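Local coordinates for ferulic acid decarboxylase 1 (Candida dubliniensis, PDB 4ZAD), which probably catalyses the reversible, prenylated-FMN-dependent decarboxylation of aromatic carboxylic acids such as ferulic, p-coumaric and cinnamic acid to their vinyl derivatives, at residues K170-W175 against K199-A204; D203-A208 against K213-L218; S230-P235 against A241-G246. All blocks are in the same frame, centred on the assembly; numbering follows the deposited sequence.

Interaction 1: K170-W175 against K199-A204; sequences KSWTNW and KQVSDA. With MN (manganese (II) ion), chain C; K (potassium ion), chain D; 4LU (1-deoxy-5-O-phosphono-1-(3,3,4,5-tetramethyl-9,11-dioxo-2,3,8,9,10,11-hexahydro-7H-quinolino[1,8-fg]pteridin-12-ium-7-y l)-D-ribitol), chain E.
N174 and V201 are the pair whose CA atoms come nearest across the two segments, 7.8 Å apart. The strand that starts at T173 passes helix 197-207 with no hydrogen bond between the segments, and side chains bridge the gap. W172, just ahead of the strand, does most of this: with CG anti to its own N (chi1 170°), the indole reaches over to the helix. V201 CG2 lies over one face, 3.8 Å from the centroid of the W172 six-membered ring and 6° off the normal, a CH-pi contact. The same methyl also meets N174 CB at 4.1 Å. Q200 comes to the edge of the indole instead, its NE2 3.8 Å from W172 CH2, with the amide plane turned 70° from the ring. Strand 173-176 pairs antiparallel with strand 162-166 in the Rift-related region of the UbiD fold, and V201 packs on L165 of that same partner strand. Beyond this packing lies the metal site. N174 OD1 binds manganese at 2.1 Å, while N174 ND2 donates to cofactor phosphate oxygen O2P at 2.9 Å, itself a manganese ligand. Gripped at both ends, the amide is fixed in rotation, and W172 NE1 adds a weak hydrogen bond of 3.3 Å to N174 OD1. E240 and two waters also bind the manganese, and one of the waters donates to phosphate O3P. One residue on, the backbone O of W175 turns to the potassium ion, 3.1 Å away, which the phosphate O2P also binds.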
# COMPACT_ATOMS: atom_id res chain seq x y z
N LYS A 170 -24.76 36.46 15.50
CA LYS A 170 -25.71 35.45 15.00
C LYS A 170 -25.68 35.15 13.47
O LYS A 170 -26.57 34.50 12.97
CB LYS A 170 -27.16 35.81 15.41
CG LYS A 170 -27.40 36.03 16.93
CD LYS A 170 -28.90 36.29 17.28
CE LYS A 170 -29.17 36.27 18.82
NZ LYS A 170 -30.50 36.93 19.28
N SER A 171 -24.66 35.57 12.75
CA SER A 171 -24.61 35.38 11.30
C SER A 171 -24.11 33.98 10.88
O SER A 171 -24.24 33.59 9.72
CB SER A 171 -23.76 36.48 10.65
OG SER A 171 -22.39 36.30 10.95
N TRP A 172 -23.56 33.21 11.81
CA TRP A 172 -22.95 31.93 11.44
C TRP A 172 -23.12 30.95 12.57
O TRP A 172 -22.64 31.19 13.68
CB TRP A 172 -21.47 32.16 11.13
CG TRP A 172 -20.61 30.94 10.95
CD1 TRP A 172 -21.01 29.67 10.66
CD2 TRP A 172 -19.18 30.91 11.00
NE1 TRP A 172 -19.91 28.85 10.55
CE2 TRP A 172 -18.78 29.59 10.75
CE3 TRP A 172 -18.21 31.88 11.24
CZ2 TRP A 172 -17.46 29.22 10.72
CZ3 TRP A 172 -16.91 31.53 11.19
CH2 TRP A 172 -16.53 30.19 10.95
N THR A 173 -23.82 29.84 12.31
CA THR A 173 -23.98 28.79 13.31
C THR A 173 -23.24 27.58 12.83
O THR A 173 -23.64 26.98 11.82
CB THR A 173 -25.45 28.41 13.53
OG1 THR A 173 -26.15 29.54 14.08
CG2 THR A 173 -25.57 27.21 14.49
N ASN A 174 -22.16 27.24 13.51
CA ASN A 174 -21.29 26.16 13.05
C ASN A 174 -21.60 24.85 13.76
O ASN A 174 -21.78 24.83 14.97
CB ASN A 174 -19.82 26.53 13.25
CG ASN A 174 -18.89 25.65 12.44
OD1 ASN A 174 -18.63 25.93 11.26
ND2 ASN A 174 -18.40 24.57 13.05
N TRP A 175 -21.65 23.76 13.00
CA TRP A 175 -21.81 22.41 13.56
C TRP A 175 -20.57 21.62 13.16
O TRP A 175 -20.26 21.51 11.95
CB TRP A 175 -23.06 21.72 13.01
CG TRP A 175 -24.40 22.30 13.44
CD1 TRP A 175 -24.63 23.40 14.21
CD2 TRP A 175 -25.70 21.78 13.08
NE1 TRP A 175 -25.98 23.60 14.36
CE2 TRP A 175 -26.66 22.63 13.67
CE3 TRP A 175 -26.14 20.71 12.32
CZ2 TRP A 175 -28.03 22.42 13.53
CZ3 TRP A 175 -27.50 20.51 12.17
CH2 TRP A 175 -28.43 21.35 12.80
N LYS A 199 -12.72 27.09 16.85
CA LYS A 199 -11.82 28.20 17.21
C LYS A 199 -12.14 29.53 16.54
O LYS A 199 -12.18 30.52 17.20
CB LYS A 199 -10.36 27.85 16.89
CG LYS A 199 -9.38 28.97 17.15
CD LYS A 199 -8.16 28.50 17.89
CE LYS A 199 -7.33 29.70 18.41
NZ LYS A 199 -7.19 30.76 17.34
N GLN A 200 -12.31 29.54 15.22
CA GLN A 200 -12.77 30.74 14.51
C GLN A 200 -13.93 31.43 15.20
O GLN A 200 -13.88 32.65 15.46
CB GLN A 200 -13.12 30.44 13.04
CG GLN A 200 -11.87 30.36 12.18
CD GLN A 200 -12.12 30.19 10.69
OE1 GLN A 200 -11.60 29.25 10.08
NE2 GLN A 200 -12.90 31.09 10.10
N VAL A 201 -14.95 30.64 15.52
CA VAL A 201 -16.20 31.16 16.09
C VAL A 201 -15.97 31.65 17.50
O VAL A 201 -16.44 32.71 17.87
CB VAL A 201 -17.32 30.11 16.07
CG1 VAL A 201 -18.58 30.71 16.62
CG2 VAL A 201 -17.58 29.65 14.65
N SER A 202 -15.22 30.90 18.29
CA SER A 202 -14.98 31.30 19.65
C SER A 202 -13.99 32.48 19.70
O SER A 202 -14.04 33.26 20.67
CB SER A 202 -14.50 30.11 20.49
OG SER A 202 -13.35 29.48 19.93
N ASP A 203 -13.12 32.59 18.66
CA ASP A 203 -12.17 33.70 18.51
C ASP A 203 -12.95 35.01 18.46
O ASP A 203 -12.43 36.04 18.81
CB ASP A 203 -11.35 33.65 17.20
CG ASP A 203 -10.04 32.86 17.30
OD1 ASP A 203 -9.62 32.47 18.39
OD2 ASP A 203 -9.43 32.61 16.23
N ALA A 204 -14.19 34.93 17.96
CA ALA A 204 -15.03 36.11 17.79
C ALA A 204 -15.55 36.55 19.15
O ALA A 204 -15.66 37.76 19.42
CB ALA A 204 -16.19 35.82 16.84
MN MN C . -17.90 24.76 9.65
K K D . -18.20 21.12 9.67
C9 4LU E . -13.58 14.18 12.79
C8 4LU E . -14.35 13.06 13.14
C7 4LU E . -14.17 12.42 14.37
C10 4LU E . -11.73 16.86 14.53
C6 4LU E . -13.08 12.92 15.27
N3 4LU E . -10.48 18.25 16.51
C2 4LU E . -10.85 18.88 15.39
C13 4LU E . -13.98 12.77 17.46
C5 4LU E . -12.84 12.31 16.58
C1 4LU E . -11.02 14.03 16.79
O2 4LU E . -10.61 20.10 15.31
N1 4LU E . -11.46 18.19 14.40
C4 4LU E . -10.70 16.93 16.69
O4 4LU E . -10.31 16.48 17.79
C4A 4LU E . -11.32 16.19 15.71
N5 4LU E . -11.30 14.61 15.66
C3 4LU E . -11.73 12.93 17.27
C12 4LU E . -12.81 10.78 16.58
C5A 4LU E . -12.27 14.08 14.82
C7M 4LU E . -14.99 11.23 14.80
C8M 4LU E . -15.40 12.62 12.15
C9A 4LU E . -12.67 14.79 13.67
N10 4LU E . -12.37 16.19 13.53
C1' 4LU E . -12.19 16.79 12.20
C2' 4LU E . -13.30 17.83 12.00
O2' 4LU E . -14.56 17.23 12.37
C3' 4LU E . -13.35 18.36 10.56
O3' 4LU E . -12.13 19.06 10.26
C4' 4LU E . -14.55 19.31 10.33
O4' 4LU E . -14.36 20.02 9.10
C5' 4LU E . -14.68 20.34 11.45
O5' 4LU E . -15.74 21.27 11.25
P 4LU E . -15.51 22.76 10.77
O2P 4LU E . -16.93 23.27 10.97
O3P 4LU E . -15.00 22.60 9.32
O1P 4LU E . -14.46 23.35 11.69
O HOH W 1 -16.80 23.84 7.86
O HOH W 2 -18.80 26.34 8.19

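Interaction 2: D203-A208 against K213-L218; sequences DAWVAA and KIPFAL
W205 projects from the last turn of helix 197-207 onto the start of strand 214-220, and I214 and P215 lie together over one face of its indole. I214 takes the pyrrole half: its CG2 stands 3.7 Å from the centroid of the W205 five-membered ring, 11° off the normal. P215 takes the benzo half, with CD 3.8 Å from the centroid of the six-membered ring and 25° off its normal, and within 3.4 Å of W205 CH2. Thus I214 and the CD of the very next residue share the two rings of one indole. I214 CG2 is anti to the backbone N, which sets the methyl on the indole, while on the other branch I214 CG1 packs 3.7 Å from W205 CB. The P215 and W205 side chains cross at about a right angle, and P215 meets the aromatic surface through CD and, more distantly, CG. The backbone O of K213 comes to 3.8 Å from W205 CZ3. Strand 214-220 lies between strands 162-166 and 270-277 of the antiparallel sheet, and W205 NE1 is hydrogen-bonded to Q166 O, at the end of the first of these. No hydrogen bond joins the two segments; the contact is apolar and CH-pi. The proline CD, bonded to the amide nitrogen, probably carries somewhat polarised hydrogens, which would favour its place over the electron-rich indole.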
# COMPACT_ATOMS: atom_id res chain seq x y z
N ASP A 203 -13.12 32.59 18.66
CA ASP A 203 -12.17 33.70 18.51
C ASP A 203 -12.95 35.01 18.46
O ASP A 203 -12.43 36.04 18.81
CB ASP A 203 -11.35 33.65 17.20
CG ASP A 203 -10.04 32.86 17.30
OD1 ASP A 203 -9.62 32.47 18.39
OD2 ASP A 203 -9.43 32.61 16.23
N ALA A 204 -14.19 34.93 17.96
CA ALA A 204 -15.03 36.11 17.79
C ALA A 204 -15.55 36.55 19.15
O ALA A 204 -15.66 37.76 19.42
CB ALA A 204 -16.19 35.82 16.84
N TRP A 205 -15.86 35.59 20.01
CA TRP A 205 -16.32 35.91 21.34
C TRP A 205 -15.20 36.49 22.16
O TRP A 205 -15.43 37.34 23.01
CB TRP A 205 -16.91 34.69 22.01
CG TRP A 205 -18.28 34.32 21.48
CD1 TRP A 205 -18.55 33.62 20.34
CD2 TRP A 205 -19.55 34.61 22.07
NE1 TRP A 205 -19.91 33.46 20.19
CE2 TRP A 205 -20.54 34.04 21.25
CE3 TRP A 205 -19.95 35.29 23.22
CZ2 TRP A 205 -21.89 34.15 21.52
CZ3 TRP A 205 -21.28 35.40 23.50
CH2 TRP A 205 -22.25 34.84 22.65
N VAL A 206 -13.99 36.04 21.87
CA VAL A 206 -12.79 36.57 22.50
C VAL A 206 -12.56 38.01 22.04
O VAL A 206 -12.36 38.92 22.87
CB VAL A 206 -11.55 35.67 22.22
CG1 VAL A 206 -10.26 36.34 22.78
CG2 VAL A 206 -11.72 34.30 22.90
N ALA A 207 -12.65 38.23 20.73
CA ALA A 207 -12.41 39.56 20.19
C ALA A 207 -13.34 40.60 20.83
O ALA A 207 -12.98 41.78 20.93
CB ALA A 207 -12.52 39.56 18.67
N ALA A 208 -14.50 40.18 21.34
CA ALA A 208 -15.43 41.10 21.94
C ALA A 208 -15.41 41.04 23.47
O ALA A 208 -16.35 41.49 24.16
CB ALA A 208 -16.81 40.78 21.42
N LYS A 213 -17.76 33.16 28.43
CA LYS A 213 -19.16 32.75 28.45
C LYS A 213 -19.72 32.65 27.02
O LYS A 213 -20.62 33.39 26.62
CB LYS A 213 -19.98 33.66 29.43
CG LYS A 213 -20.06 33.04 30.89
CD LYS A 213 -19.95 34.04 32.07
CE LYS A 213 -21.31 34.30 32.77
NZ LYS A 213 -21.63 33.38 33.90
N ILE A 214 -19.11 31.71 26.28
CA ILE A 214 -19.50 31.36 24.88
C ILE A 214 -20.53 30.22 24.93
O ILE A 214 -20.22 29.11 25.38
CB ILE A 214 -18.28 30.85 24.03
CG1 ILE A 214 -17.05 31.74 24.19
CG2 ILE A 214 -18.64 30.71 22.58
CD1 ILE A 214 -15.67 31.02 24.10
N PRO A 215 -21.77 30.49 24.51
CA PRO A 215 -22.76 29.43 24.52
C PRO A 215 -22.39 28.26 23.59
O PRO A 215 -21.93 28.49 22.45
CB PRO A 215 -24.01 30.13 23.99
CG PRO A 215 -23.86 31.49 24.42
CD PRO A 215 -22.40 31.79 24.24
N PHE A 216 -22.64 27.05 24.08
CA PHE A 216 -22.46 25.84 23.31
C PHE A 216 -23.55 24.82 23.59
O PHE A 216 -24.12 24.79 24.66
CB PHE A 216 -21.08 25.22 23.56
CG PHE A 216 -21.03 24.28 24.72
CD1 PHE A 216 -21.33 22.94 24.55
CD2 PHE A 216 -20.64 24.72 25.96
CE1 PHE A 216 -21.27 22.05 25.63
CE2 PHE A 216 -20.58 23.84 27.04
CZ PHE A 216 -20.88 22.51 26.87
N ALA A 217 -23.82 23.98 22.59
CA ALA A 217 -24.53 22.71 22.78
C ALA A 217 -23.63 21.63 22.21
O ALA A 217 -22.82 21.88 21.33
CB ALA A 217 -25.91 22.69 22.10
N LEU A 218 -23.73 20.45 22.77
CA LEU A 218 -22.96 19.32 22.38
C LEU A 218 -23.99 18.22 22.25
O LEU A 218 -24.59 17.85 23.24
CB LEU A 218 -21.93 18.96 23.45
CG LEU A 218 -21.27 17.57 23.23
CD1 LEU A 218 -20.47 17.53 21.86
CD2 LEU A 218 -20.40 17.15 24.40

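Interaction 3: S230-P235 against A241-G246; sequences SSMPIP and AEYIGG. With K (potassium ion), chain D; 4LU (1-deoxy-5-O-phosphono-1-(3,3,4,5-tetramethyl-9,11-dioxo-2,3,8,9,10,11-hexahydro-7H-quinolino[1,8-fg]pteridin-12-ium-7-y l)-D-ribitol), chain E.
M232 and Y243 meet at the phenol end of the tyrosine: M232 CE lies 3.6 Å from Y243 OH, and M232 SD is 3.7 Å from Y243 CE2. The sulfur sits beside the ring and not over it, 5.0 Å from the centroid and 77° off the normal, a Met-aromatic contact at the edge. An extended methionine chain, with CG anti to the backbone N (chi1 179°), carries the thioether this far and crosses the tyrosine at about a right angle. I234 adds a looser contact, CG2 to Y243 CD2 at 4.1 Å. The phenol hydroxyl is itself tied to L106 O by a hydrogen bond, which holds the ring's outer end where the methionine meets it. Behind these side chains the loop backbone faces the cofactor. M232 O binds potassium at 2.7 Å and S230 O does so at 3.1 Å, alongside the cofactor's O5' and phosphate O2P. P233 centres an inverse gamma turn, in which I234 N makes a weak 3.1 Å bond back to M232 O; that carbonyl thus serves both the turn and the ion. V229, W175 and E240 complete the potassium shell. The loop joins helix 224-230 to helix 240-247. M232 also packs on helix 334-347 through L337 and E341, while Y243 touches V229 of helix 224-230, and A241 and I244 lean on W175 of strand 173-176.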
# COMPACT_ATOMS: atom_id res chain seq x y z
N SER A 230 -21.02 17.67 9.92
CA SER A 230 -20.30 18.15 11.08
C SER A 230 -18.83 17.79 10.92
O SER A 230 -17.93 18.50 11.36
CB SER A 230 -20.85 17.57 12.42
OG SER A 230 -22.08 18.16 12.81
N SER A 231 -18.58 16.71 10.22
CA SER A 231 -17.22 16.30 9.95
C SER A 231 -16.56 16.85 8.65
O SER A 231 -15.37 16.62 8.41
CB SER A 231 -17.21 14.78 9.97
OG SER A 231 -15.86 14.35 9.79
N MET A 232 -17.31 17.61 7.84
CA MET A 232 -16.86 18.14 6.55
C MET A 232 -16.45 19.60 6.65
O MET A 232 -17.15 20.38 7.28
CB MET A 232 -18.05 18.06 5.59
CG MET A 232 -17.83 18.60 4.19
SD MET A 232 -19.05 17.86 3.11
CE MET A 232 -18.44 18.34 1.49
N PRO A 233 -15.31 20.00 6.03
CA PRO A 233 -14.89 21.40 6.09
C PRO A 233 -15.53 22.25 5.00
O PRO A 233 -14.86 22.60 4.01
CB PRO A 233 -13.39 21.32 5.88
CG PRO A 233 -13.24 20.16 4.96
CD PRO A 233 -14.27 19.16 5.41
N ILE A 234 -16.81 22.58 5.18
CA ILE A 234 -17.49 23.56 4.32
C ILE A 234 -16.99 24.98 4.67
O ILE A 234 -16.20 25.18 5.61
CB ILE A 234 -19.02 23.46 4.38
CG1 ILE A 234 -19.58 23.84 5.76
CG2 ILE A 234 -19.49 22.07 3.98
CD1 ILE A 234 -21.01 24.25 5.68
N PRO A 235 -17.42 25.97 3.89
CA PRO A 235 -16.59 27.18 3.98
C PRO A 235 -16.66 27.94 5.32
O PRO A 235 -17.66 27.83 6.06
CB PRO A 235 -17.14 28.05 2.83
CG PRO A 235 -17.59 26.99 1.78
CD PRO A 235 -18.29 25.96 2.69
N ALA A 241 -26.12 23.58 8.93
CA ALA A 241 -27.57 23.20 8.88
C ALA A 241 -28.23 23.33 7.50
O ALA A 241 -29.10 22.54 7.17
CB ALA A 241 -28.41 23.98 9.93
N GLU A 242 -27.82 24.32 6.71
CA GLU A 242 -28.47 24.63 5.43
C GLU A 242 -28.04 23.62 4.34
O GLU A 242 -28.83 23.20 3.51
CB GLU A 242 -28.12 26.06 5.02
CG GLU A 242 -28.45 27.11 6.07
CD GLU A 242 -28.23 28.57 5.61
OE1 GLU A 242 -27.52 28.83 4.58
OE2 GLU A 242 -28.77 29.46 6.33
N TYR A 243 -26.76 23.23 4.34
CA TYR A 243 -26.27 22.16 3.45
C TYR A 243 -26.90 20.85 3.88
O TYR A 243 -27.33 20.08 3.04
CB TYR A 243 -24.77 22.08 3.51
CG TYR A 243 -24.05 21.08 2.64
CD1 TYR A 243 -24.24 21.02 1.25
CD2 TYR A 243 -23.07 20.26 3.17
CE1 TYR A 243 -23.51 20.11 0.46
CE2 TYR A 243 -22.34 19.36 2.39
CZ TYR A 243 -22.56 19.29 1.04
OH TYR A 243 -21.83 18.38 0.31
N ILE A 244 -27.01 20.61 5.19
CA ILE A 244 -27.61 19.33 5.63
C ILE A 244 -29.04 19.22 5.11
O ILE A 244 -29.43 18.17 4.60
CB ILE A 244 -27.55 19.12 7.16
CG1 ILE A 244 -26.08 19.00 7.65
CG2 ILE A 244 -28.32 17.89 7.53
CD1 ILE A 244 -25.85 19.52 9.02
N GLY A 245 -29.78 20.31 5.19
CA GLY A 245 -31.13 20.38 4.63
C GLY A 245 -31.25 20.01 3.14
O GLY A 245 -32.10 19.21 2.75
N GLY A 246 -30.38 20.56 2.32
CA GLY A 246 -30.40 20.24 0.90
C GLY A 246 -30.16 18.75 0.72
O GLY A 246 -30.91 18.06 0.04
K K D . -18.20 21.12 9.67
C9 4LU E . -13.58 14.18 12.79
C8 4LU E . -14.35 13.06 13.14
C7 4LU E . -14.17 12.42 14.37
C10 4LU E . -11.73 16.86 14.53
C6 4LU E . -13.08 12.92 15.27
N3 4LU E . -10.48 18.25 16.51
C2 4LU E . -10.85 18.88 15.39
C13 4LU E . -13.98 12.77 17.46
C5 4LU E . -12.84 12.31 16.58
C1 4LU E . -11.02 14.03 16.79
O2 4LU E . -10.61 20.10 15.31
N1 4LU E . -11.46 18.19 14.40
C4 4LU E . -10.70 16.93 16.69
O4 4LU E . -10.31 16.48 17.79
C4A 4LU E . -11.32 16.19 15.71
N5 4LU E . -11.30 14.61 15.66
C3 4LU E . -11.73 12.93 17.27
C12 4LU E . -12.81 10.78 16.58
C5A 4LU E . -12.27 14.08 14.82
C7M 4LU E . -14.99 11.23 14.80
C8M 4LU E . -15.40 12.62 12.15
C9A 4LU E . -12.67 14.79 13.67
N10 4LU E . -12.37 16.19 13.53
C1' 4LU E . -12.19 16.79 12.20
C2' 4LU E . -13.30 17.83 12.00
O2' 4LU E . -14.56 17.23 12.37
C3' 4LU E . -13.35 18.36 10.56
O3' 4LU E . -12.13 19.06 10.26
C4' 4LU E . -14.55 19.31 10.33
O4' 4LU E . -14.36 20.02 9.10
C5' 4LU E . -14.68 20.34 11.45
O5' 4LU E . -15.74 21.27 11.25
P 4LU E . -15.51 22.76 10.77
O2P 4LU E . -16.93 23.27 10.97
O3P 4LU E . -15.00 22.60 9.32
O1P 4LU E . -14.46 23.35 11.69

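Helix 197-207 joins interactions 1 and 2, which share D203 and A204, have centres about 7 Å apart, and pack together where S202 CB meets I214 CD1 at 3.9 Å. Interaction 3 approaches the cofactor phosphate from a different segment of the chain, its centre about 14 Å from that of interaction 1. W175 connects those two, its CE3 3.5 Å from I244 CD1, and W175 O, S230 O and M232 O bind the same potassium. Interaction 1 supplies a manganese ligand, while the I234 side chain of interaction 3 comes within about 4 Å of the manganese. Interaction 2 is more remote, the W205 side chain being about 14 Å from the manganese.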